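Local atomic coordinates of protein PES4 (Saccharomyces cerevisiae S288C, PDB entry 6EZ7), a protein that probably binds RNA, such as mRNA 3' untranslated regions and poly(A) or poly(U) tracts, through RNA recognition motifs of which this chain is the third. Residues N2-K7 with E55-R60; T11-D16 with F64-K69; D16-F21 with L42-T47. All blocks are in the same frame, centred on the assembly; numbering follows the deposited sequence. Where two conformers were deposited one is given.

Overall arrangement
The chain starts with strand 3-9, and its first six-residue segment, 2-7, waits 47 residues for its partner on helix 51-61, which closes the loop of interaction 1. Before that, the run into helix 15-22 has opened interaction 2, which closes only at the turn after strand 65-66. Interactions 1 and 2 therefore cross, their segments alternating along the chain. Interaction 3, residues 16-21 with 42-47, is nested inside both loops, and it shares Asp16 with interaction 2. Together they pin both helices of the RNA recognition motif to one antiparallel sheet: helix 51-61 on strand 3-9, helix 15-22 on the adjacent strand 42-48, and the loop leading into helix 15-22 on the far-edge hairpin.

Interaction 1 of 3, residues N2-K7 with E55-R60; sequences NSIFIK and EKAIKR
Ile4 reaches from its strand to helix 51-61 and touches Ala57 and Ile58. At CB the side chain forks into two arms that go to different residues. The short arm, CG2, lies alongside Ile58, 3.8 Å from CG1 and 4.0 Å from CD1 of that residue, the two side chains running opposite ways. The long arm starts at CG1, which with chi1 at 61° is wedged between the two backbone arms of its own residue, and runs on extended (chi2 177°). This carries the tip, CD1, to the Ala57 methyl, with 3.7 Å between Ile4 CD1 and Ala57 CB. The evidence is for purely apolar packing: 120 Å² is buried in all, and Ile4 supplies about half of it. The backbones stay well apart, Ile4 CA lying 7.5 Å from Ile58 CA, so side chains alone bridge the gap. Around this pair, Phe22 of helix 15-22 also packs on Ile4, while Val46 and Val73 flank it from strands 42-48 and 69-75. Ile4 thus sits under both helices of the RNA recognition motif, on one of the sheet's central strands.

Interaction 2 of 3, residues T11-D16 with F64-K69; sequences TITTRD and FYFRGK
Ile12 and Arg67 cross at a slant, the terminal methyl of one meeting the outer chain of the other. Ile12 CD1 stands 3.3 Å from Arg67 NE and 3.4 Å from Arg67 CD, a tight approach. With chi1 at -53°, Arg67 CG sits beside its own backbone N and off-centre over one face of the Phe66 ring; beyond it the chain bends at chi2 on its way to Ile12. The second pair, Thr13 and Phe66, is oriented differently: the hydroxyl comes to the ring edge close to the ring plane, with Thr13 OG1 3.5 Å from Phe66 CE2, and Thr13 CG2 touches the same carbon at 4.0 Å. That hydroxyl is hydrogen-bonded to the carbonyl of Pro10, which also packs against Phe66. On the other side of the ring CE1 meets Phe21 of helix 15-22, edge-to-face.

The contact brings the loop from strand 3-9 into helix 15-22 against the edge hairpin of strands 65-66 and 69-75 of the RNA recognition motif. Phe66 to Lys69 form the hairpin's type I' turn, closed by paired backbone bonds, Phe66 N to Lys69 O at 2.8 Å and Lys69 N to Phe66 O. Thr14 is the N-cap of helix 15-22; its OG1 binds Asp17 N while Asp17 OD2 receives Thr14 N, a capping box.

One water donates to Ile12 O at 3.0 Å and accepts from Arg67 NH2 at 2.7 Å. No direct hydrogen bond joins the segments; the water supplies the polar link. Phe66 and Thr13 make a buried seam, whereas the exposed arginine packs its outer chain and NE against a methyl and is tied to Ile12 O through water, consistent with a charge that keeps its contact with solvent.

Interaction 3 of 3, residues D16-F21 with L42-T47; sequences DDILNF and LWAFVT
Ile18 faces the sheet from its helix and meets Val46 and Ala44, and these apolar contacts make up the whole interaction. Its branch methyl does the closer work: Ile18 CG2 lies 3.7 Å from Val46 CG2, the side chains passing antiparallel. Val46 offers this methyl because its CG1 is anti to the backbone N (chi1 176°), which leaves CG2 beside that N. The other branch of Ile18 is folded rather than extended (chi2 -58°), and its CD1 ends 4.3 Å from Ala44 CB, a looser touch. Ala44 and Val46 both direct their side chains at the helix, whereas Phe45 between them points away, the alternation expected of a strand. The nearest CA atoms, of Ile18 and Ala44, are 8.1 Å apart, a gap bridged by side chains alone; in all, 93 Å² is buried.

The helix makes its own backbone bonds, Asn20 N to Asp16 O at 2.7 Å and Phe21 N to Asp17 O at 3.0 Å, while segment 42-47 bonds to strand 3-9 on one side and to Tyr32 and Ser34 on the other.

The segment 42-47 belongs to the RNP1 strand of the motif; on its other face Phe45 meets Phe5 of strand 3-9, the RNP2 strand, an aromatic pair that in RNA recognition motifs commonly contacts RNA. Ile31 and Ile6 also pack on Ile18, so helix 15-22 rests across strands 28-33, 42-48 and 3-9.

Interaction 1 of 3, residues N2-K7 with E55-R60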
# COMPACT_ATOMS: atom_id res chain seq x y z
N ASN A 2 4.38 -2.69 10.57
CA ASN A 2 4.07 -1.32 10.19
C ASN A 2 3.84 -1.18 8.70
O ASN A 2 3.56 -0.09 8.21
CB ASN A 2 5.20 -0.38 10.62
CG ASN A 2 5.29 -0.21 12.12
OD1 ASN A 2 5.13 -1.17 12.87
ND2 ASN A 2 5.54 1.02 12.56
N SER A 3 3.96 -2.29 7.97
CA SER A 3 4.01 -2.20 6.51
C SER A 3 2.87 -2.91 5.80
O SER A 3 2.37 -3.94 6.26
CB SER A 3 5.34 -2.77 6.00
OG SER A 3 6.43 -2.07 6.58
N ILE A 4 2.46 -2.34 4.67
CA ILE A 4 1.41 -2.93 3.84
C ILE A 4 1.86 -3.06 2.40
O ILE A 4 2.79 -2.38 1.95
CB ILE A 4 0.12 -2.09 3.89
CG1 ILE A 4 0.37 -0.67 3.37
CG2 ILE A 4 -0.45 -2.06 5.31
CD1 ILE A 4 -0.87 0.20 3.31
N PHE A 5 1.20 -3.95 1.67
CA PHE A 5 1.36 -4.01 0.22
C PHE A 5 0.12 -3.44 -0.43
O PHE A 5 -1.00 -3.67 0.04
CB PHE A 5 1.59 -5.45 -0.26
CG PHE A 5 2.99 -5.95 -0.05
CD1 PHE A 5 4.06 -5.34 -0.69
CD2 PHE A 5 3.24 -7.03 0.77
CE1 PHE A 5 5.35 -5.80 -0.50
CE2 PHE A 5 4.53 -7.50 0.96
CZ PHE A 5 5.58 -6.88 0.33
N ILE A 6 0.31 -2.68 -1.50
CA ILE A 6 -0.80 -2.18 -2.28
C ILE A 6 -0.64 -2.68 -3.70
O ILE A 6 0.37 -2.39 -4.35
CB ILE A 6 -0.86 -0.65 -2.28
CG1 ILE A 6 -0.83 -0.13 -0.84
CG2 ILE A 6 -2.10 -0.16 -3.01
CD1 ILE A 6 -0.32 1.28 -0.73
N LYS A 7 -1.60 -3.46 -4.17
CA LYS A 7 -1.50 -4.06 -5.49
C LYS A 7 -2.70 -3.70 -6.34
O LYS A 7 -3.66 -3.09 -5.86
CB LYS A 7 -1.35 -5.57 -5.38
CG LYS A 7 -0.24 -6.01 -4.43
CD LYS A 7 0.03 -7.49 -4.51
CE LYS A 7 0.96 -7.82 -5.66
NZ LYS A 7 1.49 -9.21 -5.55
N GLU A 55 -2.81 -1.16 10.03
CA GLU A 55 -4.06 -1.91 10.11
C GLU A 55 -5.23 -1.05 9.63
O GLU A 55 -6.13 -1.53 8.95
CB GLU A 55 -4.32 -2.40 11.53
CG GLU A 55 -5.41 -3.46 11.64
CD GLU A 55 -5.16 -4.64 10.73
OE1 GLU A 55 -4.02 -5.17 10.73
OE2 GLU A 55 -6.09 -5.04 10.00
N LYS A 56 -5.20 0.22 10.00
CA LYS A 56 -6.23 1.16 9.58
C LYS A 56 -6.26 1.27 8.06
O LYS A 56 -7.32 1.30 7.45
CB LYS A 56 -6.01 2.53 10.21
CG LYS A 56 -6.31 2.58 11.70
CD LYS A 56 -5.75 3.85 12.34
CE LYS A 56 -6.32 5.10 11.69
NZ LYS A 56 -5.62 6.33 12.16
N ALA A 57 -5.07 1.32 7.46
CA ALA A 57 -4.94 1.45 6.01
C ALA A 57 -5.56 0.26 5.29
O ALA A 57 -6.25 0.43 4.28
CB ALA A 57 -3.47 1.59 5.62
N ILE A 58 -5.31 -0.94 5.80
CA ILE A 58 -5.91 -2.14 5.24
C ILE A 58 -7.44 -2.07 5.35
O ILE A 58 -8.16 -2.31 4.38
CB ILE A 58 -5.40 -3.41 5.94
CG1 ILE A 58 -3.90 -3.56 5.72
CG2 ILE A 58 -6.15 -4.63 5.45
CD1 ILE A 58 -3.27 -4.67 6.55
N LYS A 59 -7.92 -1.73 6.54
CA LYS A 59 -9.36 -1.68 6.78
C LYS A 59 -10.04 -0.63 5.91
O LYS A 59 -11.17 -0.82 5.45
CB LYS A 59 -9.66 -1.41 8.25
CG LYS A 59 -9.48 -2.62 9.15
CD LYS A 59 -10.27 -2.47 10.44
CE LYS A 59 -9.48 -1.72 11.50
NZ LYS A 59 -8.65 -2.64 12.32
N ARG A 60 -9.35 0.48 5.68
CA ARG A 60 -9.97 1.59 4.97
C ARG A 60 -9.78 1.53 3.46
O ARG A 60 -10.65 1.99 2.71
CB ARG A 60 -9.44 2.92 5.51
CG ARG A 60 -9.79 3.13 6.98
CD ARG A 60 -9.28 4.46 7.51
NE ARG A 60 -9.65 5.58 6.65
CZ ARG A 60 -9.31 6.84 6.88
NH1 ARG A 60 -8.59 7.15 7.95
NH2 ARG A 60 -9.69 7.79 6.04

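Interaction 2 of 3, residues T11-D16 with F64-K69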
# COMPACT_ATOMS: atom_id res chain seq x y z
N THR A 11 -1.38 1.96 -13.87
CA THR A 11 -0.00 2.19 -14.30
C THR A 11 0.42 3.65 -14.19
O THR A 11 1.60 3.95 -14.08
CB THR A 11 0.22 1.71 -15.75
OG1 THR A 11 -0.72 2.36 -16.61
CG2 THR A 11 0.03 0.21 -15.85
N ILE A 12 -0.54 4.57 -14.20
CA ILE A 12 -0.22 5.98 -14.09
C ILE A 12 -0.09 6.46 -12.64
O ILE A 12 0.08 7.65 -12.38
CB ILE A 12 -1.25 6.86 -14.83
CG1 ILE A 12 -2.67 6.31 -14.67
CG2 ILE A 12 -0.91 6.95 -16.31
CD1 ILE A 12 -3.19 6.28 -13.26
N THR A 13 -0.19 5.52 -11.69
CA THR A 13 -0.06 5.84 -10.27
C THR A 13 1.26 6.52 -9.98
O THR A 13 2.32 6.10 -10.45
CB THR A 13 -0.18 4.57 -9.41
OG1 THR A 13 -1.43 3.93 -9.69
CG2 THR A 13 -0.11 4.90 -7.93
N THR A 14 1.21 7.60 -9.20
CA THR A 14 2.41 8.32 -8.82
C THR A 14 2.70 8.15 -7.35
O THR A 14 1.82 7.75 -6.58
CB THR A 14 2.31 9.82 -9.12
OG1 THR A 14 1.36 10.41 -8.22
CG2 THR A 14 1.88 10.07 -10.56
N ARG A 15 3.92 8.46 -6.95
CA ARG A 15 4.29 8.42 -5.54
C ARG A 15 3.37 9.34 -4.73
O ARG A 15 3.00 9.02 -3.61
CB ARG A 15 5.75 8.82 -5.36
CG ARG A 15 6.27 8.68 -3.94
CD ARG A 15 7.76 8.98 -3.87
NE ARG A 15 8.27 8.85 -2.51
CZ ARG A 15 8.81 7.74 -2.02
NH1 ARG A 15 8.91 6.65 -2.78
NH2 ARG A 15 9.25 7.71 -0.77
N ASP A 16 3.00 10.47 -5.33
CA ASP A 16 2.10 11.42 -4.67
C ASP A 16 0.71 10.82 -4.43
O ASP A 16 0.08 11.09 -3.41
CB ASP A 16 1.96 12.70 -5.49
CG ASP A 16 3.19 13.58 -5.40
OD1 ASP A 16 3.99 13.40 -4.45
OD2 ASP A 16 3.36 14.46 -6.28
N PHE A 64 -10.74 -0.46 -2.24
CA PHE A 64 -10.96 0.92 -2.66
C PHE A 64 -10.66 1.07 -4.15
O PHE A 64 -9.65 0.57 -4.65
CB PHE A 64 -10.07 1.86 -1.83
CG PHE A 64 -10.11 3.29 -2.28
CD1 PHE A 64 -11.15 4.13 -1.88
CD2 PHE A 64 -9.10 3.82 -3.07
CE1 PHE A 64 -11.18 5.45 -2.28
CE2 PHE A 64 -9.12 5.14 -3.47
CZ PHE A 64 -10.17 5.95 -3.08
N TYR A 65 -11.56 1.73 -4.87
CA TYR A 65 -11.37 1.97 -6.30
C TYR A 65 -10.51 3.18 -6.56
O TYR A 65 -10.81 4.29 -6.10
CB TYR A 65 -12.72 2.14 -7.01
CG TYR A 65 -13.44 0.84 -7.27
CD1 TYR A 65 -13.15 0.08 -8.39
CD2 TYR A 65 -14.41 0.39 -6.40
CE1 TYR A 65 -13.81 -1.12 -8.63
CE2 TYR A 65 -15.07 -0.80 -6.62
CZ TYR A 65 -14.77 -1.55 -7.74
OH TYR A 65 -15.44 -2.73 -7.96
N PHE A 66 -9.43 2.96 -7.31
CA PHE A 66 -8.57 4.05 -7.73
C PHE A 66 -8.41 3.98 -9.24
O PHE A 66 -7.88 3.01 -9.78
CB PHE A 66 -7.22 3.97 -7.03
CG PHE A 66 -6.25 5.01 -7.47
CD1 PHE A 66 -6.66 6.32 -7.64
CD2 PHE A 66 -4.93 4.70 -7.72
CE1 PHE A 66 -5.77 7.30 -8.05
CE2 PHE A 66 -4.04 5.67 -8.13
CZ PHE A 66 -4.46 6.97 -8.30
N ARG A 67 -8.91 5.01 -9.92
CA ARG A 67 -9.00 5.03 -11.38
C ARG A 67 -9.57 3.73 -11.92
O ARG A 67 -8.99 3.11 -12.81
CB ARG A 67 -7.64 5.32 -12.00
CG ARG A 67 -6.99 6.57 -11.44
CD ARG A 67 -6.33 7.38 -12.52
NE ARG A 67 -5.39 8.34 -11.97
CZ ARG A 67 -5.45 9.65 -12.18
NH1 ARG A 67 -6.41 10.15 -12.95
NH2 ARG A 67 -4.55 10.46 -11.64
N GLY A 68 -10.70 3.31 -11.35
CA GLY A 68 -11.42 2.15 -11.84
C GLY A 68 -10.84 0.82 -11.41
O GLY A 68 -11.45 -0.23 -11.65
N LYS A 69 -9.66 0.84 -10.79
CA LYS A 69 -9.01 -0.37 -10.31
C LYS A 69 -9.34 -0.61 -8.84
O LYS A 69 -9.16 0.29 -8.01
CB LYS A 69 -7.49 -0.29 -10.49
CG LYS A 69 -7.02 -0.15 -11.93
CD LYS A 69 -7.42 -1.35 -12.77
CE LYS A 69 -6.61 -1.41 -14.05
NZ LYS A 69 -7.32 -0.78 -15.19
O HOH W 1 -2.14 9.25 -11.13

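Interaction 3 of 3, residues D16-F21 with L42-T47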
# COMPACT_ATOMS: atom_id res chain seq x y z
N ASP A 16 3.00 10.47 -5.33
CA ASP A 16 2.10 11.42 -4.67
C ASP A 16 0.71 10.82 -4.43
O ASP A 16 0.08 11.09 -3.41
CB ASP A 16 1.96 12.70 -5.49
CG ASP A 16 3.19 13.58 -5.40
OD1 ASP A 16 3.99 13.40 -4.45
OD2 ASP A 16 3.36 14.46 -6.28
N ASP A 17 0.23 10.03 -5.39
CA ASP A 17 -1.05 9.34 -5.23
C ASP A 17 -1.03 8.45 -3.99
O ASP A 17 -1.98 8.46 -3.21
CB ASP A 17 -1.38 8.49 -6.46
CG ASP A 17 -1.63 9.32 -7.70
OD1 ASP A 17 -2.04 10.49 -7.55
OD2 ASP A 17 -1.42 8.80 -8.81
N ILE A 18 0.04 7.68 -3.83
CA ILE A 18 0.15 6.81 -2.67
C ILE A 18 0.20 7.65 -1.40
O ILE A 18 -0.47 7.35 -0.42
CB ILE A 18 1.39 5.91 -2.74
CG1 ILE A 18 1.41 5.13 -4.06
CG2 ILE A 18 1.41 4.95 -1.57
CD1 ILE A 18 0.20 4.27 -4.27
N LEU A 19 1.01 8.70 -1.44
CA LEU A 19 1.14 9.60 -0.30
C LEU A 19 -0.20 10.22 0.06
O LEU A 19 -0.59 10.22 1.22
CB LEU A 19 2.15 10.69 -0.61
CG LEU A 19 3.62 10.36 -0.32
CD1 LEU A 19 4.52 11.43 -0.92
CD2 LEU A 19 3.84 10.24 1.18
N ASN A 20 -0.90 10.73 -0.93
CA ASN A 20 -2.13 11.46 -0.66
C ASN A 20 -3.24 10.56 -0.12
O ASN A 20 -3.95 10.94 0.81
CB ASN A 20 -2.59 12.20 -1.91
CG ASN A 20 -1.82 13.48 -2.11
OD1 ASN A 20 -1.30 13.75 -3.19
ND2 ASN A 20 -1.72 14.26 -1.05
N PHE A 21 -3.37 9.37 -0.68
CA PHE A 21 -4.38 8.44 -0.18
C PHE A 21 -4.02 7.87 1.18
O PHE A 21 -4.82 7.90 2.11
CB PHE A 21 -4.60 7.30 -1.17
CG PHE A 21 -5.49 7.67 -2.32
CD1 PHE A 21 -6.82 7.97 -2.11
CD2 PHE A 21 -4.99 7.72 -3.61
CE1 PHE A 21 -7.64 8.31 -3.17
CE2 PHE A 21 -5.80 8.06 -4.67
CZ PHE A 21 -7.13 8.36 -4.45
N LEU A 42 0.91 -1.92 -11.15
CA LEU A 42 2.05 -1.67 -10.28
C LEU A 42 1.77 -2.20 -8.89
O LEU A 42 0.65 -2.60 -8.58
CB LEU A 42 2.37 -0.18 -10.22
CG LEU A 42 2.15 0.58 -11.52
CD1 LEU A 42 2.23 2.08 -11.26
CD2 LEU A 42 3.19 0.16 -12.55
N TRP A 43 2.79 -2.20 -8.04
CA TRP A 43 2.59 -2.51 -6.64
C TRP A 43 3.35 -1.51 -5.78
O TRP A 43 4.29 -0.86 -6.24
CB TRP A 43 3.02 -3.94 -6.32
CG TRP A 43 4.47 -4.22 -6.49
CD1 TRP A 43 5.11 -4.56 -7.65
CD2 TRP A 43 5.47 -4.22 -5.47
NE1 TRP A 43 6.45 -4.76 -7.41
CE2 TRP A 43 6.70 -4.56 -6.08
CE3 TRP A 43 5.45 -3.97 -4.09
CZ2 TRP A 43 7.89 -4.64 -5.36
CZ3 TRP A 43 6.64 -4.05 -3.38
CH2 TRP A 43 7.84 -4.39 -4.02
N ALA A 44 2.92 -1.38 -4.53
CA ALA A 44 3.54 -0.43 -3.62
C ALA A 44 3.78 -1.08 -2.27
O ALA A 44 3.03 -1.96 -1.84
CB ALA A 44 2.68 0.81 -3.47
N PHE A 45 4.83 -0.63 -1.60
CA PHE A 45 5.18 -1.10 -0.28
C PHE A 45 5.25 0.11 0.63
O PHE A 45 6.12 0.97 0.46
CB PHE A 45 6.51 -1.86 -0.33
CG PHE A 45 6.97 -2.38 1.00
CD1 PHE A 45 6.27 -3.37 1.67
CD2 PHE A 45 8.14 -1.91 1.57
CE1 PHE A 45 6.71 -3.85 2.89
CE2 PHE A 45 8.58 -2.39 2.79
CZ PHE A 45 7.86 -3.36 3.45
N VAL A 46 4.32 0.19 1.57
CA VAL A 46 4.20 1.37 2.43
C VAL A 46 4.45 1.02 3.88
O VAL A 46 3.86 0.08 4.42
CB VAL A 46 2.81 2.01 2.30
CG1 VAL A 46 2.67 3.18 3.27
CG2 VAL A 46 2.59 2.47 0.88
N THR A 47 5.34 1.79 4.51
CA THR A 47 5.64 1.60 5.92
C THR A 47 5.17 2.80 6.73
O THR A 47 5.53 3.94 6.44
CB THR A 47 7.14 1.37 6.14
OG1 THR A 47 7.55 0.19 5.44
CG2 THR A 47 7.42 1.19 7.62